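PDB 3QWU: DNA ligase from Aquifex aeolicus, which probably catalyses ATP-dependent nucleic acid strand joining through an enzyme-adenylate intermediate, and binds adenosine and calcium ions. Local coordinates for residues Ser194-Gly197 and Ile198-Ile201; Ile60-Leu63 and Glu64-Leu67. All blocks are in the same frame, centred on the assembly; numbering follows the deposited sequence.

Contact 1: Ser194-Gly197 and Ile198-Ile201; sequences SEEG and IKKI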
loop_
_atom_site.group_PDB
_atom_site.type_symbol
_atom_site.label_atom_id
_atom_site.label_comp_id
_atom_site.label_asym_id
_atom_site.label_seq_id
_atom_site.Cartn_x
_atom_site.Cartn_y
_atom_site.Cartn_z
ATOM N N SER A 194 4.390 -16.303 -32.019
ATOM C CA SER A 194 5.617 -16.484 -32.797
ATOM C C SER A 194 6.534 -15.265 -32.726
ATOM O O SER A 194 6.197 -14.253 -32.147
ATOM C CB SER A 194 5.242 -16.750 -34.251
ATOM O OG SER A 194 4.150 -15.909 -34.611
ATOM N N GLU A 195 7.713 -15.355 -33.318
ATOM C CA GLU A 195 8.579 -14.185 -33.389
ATOM C C GLU A 195 7.810 -13.031 -34.038
ATOM O O GLU A 195 7.772 -11.933 -33.498
ATOM C CB GLU A 195 9.854 -14.479 -34.185
ATOM C CG GLU A 195 11.109 -13.728 -33.703
ATOM C CD GLU A 195 12.394 -14.170 -34.476
ATOM O OE1 GLU A 195 12.408 -15.292 -35.026
ATOM O OE2 GLU A 195 13.390 -13.400 -34.513
ATOM N N GLU A 196 7.164 -13.292 -35.173
ATOM C CA GLU A 196 6.473 -12.227 -35.934
ATOM C C GLU A 196 5.285 -11.703 -35.177
ATOM O O GLU A 196 5.137 -10.493 -35.005
ATOM C CB GLU A 196 6.014 -12.666 -37.347
ATOM C CG GLU A 196 6.739 -11.930 -38.502
ATOM C CD GLU A 196 7.109 -10.456 -38.167
ATOM O OE1 GLU A 196 6.211 -9.663 -37.803
ATOM O OE2 GLU A 196 8.307 -10.094 -38.276
ATOM N N GLY A 197 4.436 -12.608 -34.702
ATOM C CA GLY A 197 3.306 -12.210 -33.833
ATOM C C GLY A 197 3.751 -11.274 -32.712
ATOM O O GLY A 197 3.185 -10.178 -32.493
ATOM N N ILE A 198 4.814 -11.654 -32.025
ATOM C CA ILE A 198 5.264 -10.858 -30.912
ATOM C C ILE A 198 5.743 -9.506 -31.369
ATOM O O ILE A 198 5.499 -8.522 -30.668
ATOM C CB ILE A 198 6.400 -11.560 -30.114
ATOM C CG1 ILE A 198 5.865 -12.835 -29.438
ATOM C CG2 ILE A 198 7.038 -10.621 -29.083
ATOM C CD1 ILE A 198 4.728 -12.586 -28.453
ATOM N N LYS A 199 6.432 -9.416 -32.508
ATOM C CA LYS A 199 6.912 -8.098 -32.929
ATOM C C LYS A 199 5.690 -7.192 -33.164
ATOM O O LYS A 199 5.686 -6.054 -32.727
ATOM C CB LYS A 199 7.783 -8.133 -34.175
ATOM C CG LYS A 199 9.318 -8.182 -33.911
ATOM C CD LYS A 199 9.889 -9.620 -33.576
ATOM C CE LYS A 199 11.289 -9.921 -34.207
ATOM N NZ LYS A 199 11.223 -10.683 -35.538
ATOM N N LYS A 200 4.648 -7.715 -33.797
ATOM C CA LYS A 200 3.496 -6.889 -34.157
ATOM C C LYS A 200 2.700 -6.448 -32.922
ATOM O O LYS A 200 2.365 -5.260 -32.772
ATOM C CB LYS A 200 2.601 -7.617 -35.130
ATOM C CG LYS A 200 3.321 -7.978 -36.437
ATOM C CD LYS A 200 2.441 -8.872 -37.319
ATOM C CE LYS A 200 3.264 -9.677 -38.283
ATOM N NZ LYS A 200 2.419 -10.582 -39.137
ATOM N N ILE A 201 2.440 -7.387 -32.020
ATOM C CA ILE A 201 1.746 -7.061 -30.789
ATOM C C ILE A 201 2.517 -6.038 -29.970
ATOM O O ILE A 201 1.925 -5.229 -29.307
ATOM C CB ILE A 201 1.483 -8.334 -29.945
ATOM C CG1 ILE A 201 0.582 -9.273 -30.706
ATOM C CG2 ILE A 201 0.843 -8.007 -28.609
ATOM C CD1 ILE A 201 0.563 -10.635 -30.180
#
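K199 reaches back along the helix to E195 by bending at chi2 (81°), chi3 (141°) and chi4 (-96°). E195 stays extended instead, and the two side chains end up side by side, pointing the same way. The bends lay CD of K199 over the backbone of the preceding turn, 3.1 Å from E195 O. Farther out, K199 NZ sits 3.6 Å from E195 CG and at the same distance from E195 OE2, so the ammonium rests against the stem of the glutamate as much as against its carboxylate. This is an i to i+4 salt bridge, but a long one, on the exposed face of the helix. E196 is modelled in two conformers, and its carboxylate's relation to K199 and K200 is therefore doubtful.

S194 is the N-cap residue of this helix: its OG takes a weak hydrogen bond from G197 N at 3.3 Å, and it also bonds to the hydroxyl of T192, so one serine oxygen ties the first turn to the residues leading into it. Behind the cap the regular i to i+4 pattern begins: I198 N bonds to S194 O at 2.9 Å and I201 N bonds to G197 O at 2.9 Å, the second almost straight. In I198 and I201 alike, CG1 lies beside the residue's own backbone N, which brings I201 CG1 to 3.3 Å from G197 O, while I198 CG1 leans on S194 O.

These two isoleucines belong to the inward face of helix 195-210, at its N-terminal end; the helix follows strand 187-191 in the adenylation domain. I198 packs on E64, L67 and R68 of helix 63-70, I201 on L67 of that helix and on F191 of strand 187-191, and the side chain of K200 touches F191 too.

Contact 2: Ile60-Leu63 and Glu64-Leu67; sequences IFLL and ETGL
L67 reaches back over the first turn of helix 63-70 to touch both L63 and I60, in a strand-loop-helix connection after the outermost strand, within this chain, of the mixed sheet of the nucleotidyltransferase fold. From the base outward, L67 CB stands 3.4 Å from L63 O and CG comes closer still, at 3.2 Å. Beyond CG the branches part. CD1 meets L63 CD1 at 4.0 Å, the two leucines lying side by side and pointing the same way, while CD2 meets I60 CD1 at 3.8 Å, where the side chains cross at about a right angle. With CG beside its own backbone N (chi1 -73°), L67 is turned back over the carbonyl of L63, and that carbonyl also accepts the hydrogen bond from L67 N at 3.0 Å. Cut back to an alanine, this position would lose CG and both methyls, which would probably open a gap between I60 and L63 and take from their CD1 atoms the contact with L67.

L62 holds the N-cap position but has no polar side chain to offer; its carbonyl receives only a weak bond from G66 N, at 3.0 Å. Help comes from helix 254-269, where E268 accepts the N-H of L63 through one carboxylate oxygen and that of E64 through the other. E64 turns its own carboxylate to a salt bridge with R68, one turn on. I60 bonds through its backbone to K229 and pairs in antiparallel fashion with a strand of the second subunit, so the sheet continues across the dimer interface.

I60 holds CG1 in the crowded position between backbone N and carbonyl carbon (chi1 46°), aiming CD1 at L67, while its other branch sits where a side chain on G66 would be: CG2 lies 3.8 Å from G66 CA.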
loop_
_atom_site.group_PDB
_atom_site.type_symbol
_atom_site.label_atom_id
_atom_site.label_comp_id
_atom_site.label_asym_id
_atom_site.label_seq_id
_atom_site.Cartn_x
_atom_site.Cartn_y
_atom_site.Cartn_z
ATOM N N ILE A 60 -1.229 -10.522 -17.427
ATOM C CA ILE A 60 0.186 -10.837 -17.574
ATOM C C ILE A 60 0.996 -9.555 -17.441
ATOM O O ILE A 60 0.561 -8.440 -17.867
ATOM C CB ILE A 60 0.585 -11.525 -18.924
ATOM C CG1 ILE A 60 -0.026 -10.844 -20.140
ATOM C CG2 ILE A 60 0.201 -12.955 -18.914
ATOM C CD1 ILE A 60 0.282 -11.540 -21.512
ATOM N N PHE A 61 2.199 -9.720 -16.895
ATOM C CA PHE A 61 3.119 -8.605 -16.622
ATOM C C PHE A 61 4.249 -8.578 -17.637
ATOM O O PHE A 61 4.886 -7.528 -17.825
ATOM C CB PHE A 61 3.712 -8.729 -15.220
ATOM C CG PHE A 61 2.755 -8.352 -14.083
ATOM C CD1 PHE A 61 1.481 -8.931 -13.969
ATOM C CD2 PHE A 61 3.182 -7.464 -13.087
ATOM C CE1 PHE A 61 0.614 -8.572 -12.905
ATOM C CE2 PHE A 61 2.344 -7.098 -12.017
ATOM C CZ PHE A 61 1.050 -7.666 -11.924
ATOM N N LEU A 62 4.524 -9.718 -18.271
ATOM C CA LEU A 62 5.582 -9.798 -19.302
ATOM C C LEU A 62 4.839 -10.116 -20.554
ATOM O O LEU A 62 4.066 -11.060 -20.602
ATOM C CB LEU A 62 6.637 -10.869 -18.988
ATOM C CG LEU A 62 7.695 -10.467 -17.955
ATOM C CD1 LEU A 62 8.667 -11.615 -17.596
ATOM C CD2 LEU A 62 8.492 -9.270 -18.456
ATOM N N LEU A 63 4.967 -9.267 -21.551
ATOM C CA LEU A 63 4.145 -9.435 -22.748
ATOM C C LEU A 63 4.615 -10.699 -23.479
ATOM O O LEU A 63 3.825 -11.586 -23.779
ATOM C CB LEU A 63 4.228 -8.186 -23.635
ATOM C CG LEU A 63 3.412 -8.073 -24.910
ATOM C CD1 LEU A 63 1.944 -8.394 -24.712
ATOM C CD2 LEU A 63 3.576 -6.607 -25.407
ATOM N N GLU A 64 5.904 -10.797 -23.745
ATOM C CA GLU A 64 6.391 -11.877 -24.606
ATOM C C GLU A 64 6.274 -13.262 -23.945
ATOM O O GLU A 64 5.685 -14.222 -24.530
ATOM C CB GLU A 64 7.837 -11.648 -25.000
ATOM C CG GLU A 64 8.358 -12.847 -25.839
ATOM C CD GLU A 64 9.584 -12.537 -26.671
ATOM O OE1 GLU A 64 10.156 -11.436 -26.552
ATOM O OE2 GLU A 64 10.011 -13.431 -27.423
ATOM N N THR A 65 6.835 -13.378 -22.742
ATOM C CA THR A 65 6.776 -14.625 -22.008
ATOM C C THR A 65 5.363 -14.934 -21.538
ATOM O O THR A 65 5.050 -16.063 -21.343
ATOM C CB THR A 65 7.714 -14.560 -20.813
ATOM O OG1 THR A 65 8.992 -14.113 -21.283
ATOM C CG2 THR A 65 7.870 -15.889 -20.160
ATOM N N GLY A 66 4.507 -13.936 -21.339
ATOM C CA GLY A 66 3.144 -14.202 -20.926
ATOM C C GLY A 66 2.322 -14.816 -22.049
ATOM O O GLY A 66 1.596 -15.808 -21.856
ATOM N N LEU A 67 2.445 -14.220 -23.230
ATOM C CA LEU A 67 1.731 -14.696 -24.399
ATOM C C LEU A 67 2.162 -16.112 -24.759
ATOM O O LEU A 67 1.347 -16.976 -24.988
ATOM C CB LEU A 67 1.986 -13.762 -25.573
ATOM C CG LEU A 67 1.288 -12.412 -25.512
ATOM C CD1 LEU A 67 1.457 -11.734 -26.864
ATOM C CD2 LEU A 67 -0.150 -12.626 -25.140
#

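How the contacts relate
Contacts 1 and 2 face each other where helix 195-210 packs on helix 63-70, their centres 12 Å apart. L67 of contact 2 reaches both isoleucines of contact 1: its CD1 lies 3.6 Å from I201 CD1 and 3.7 Å from I198 CD1. To one side I198 CG2 rests on E64 CD at 4.0 Å, and elsewhere I201 CG2 approaches L63 CD1 to 4.1 Å. Neither contact lines the adenosine pocket, but 60-67 is the nearer: the side chain of I60 is about 12 Å from the bound adenosine and that of I201 about 14 Å. On the contact 2 side, I60, L63 and L67 pack on F218 of strand 215-220, next to K219, which binds adenosine.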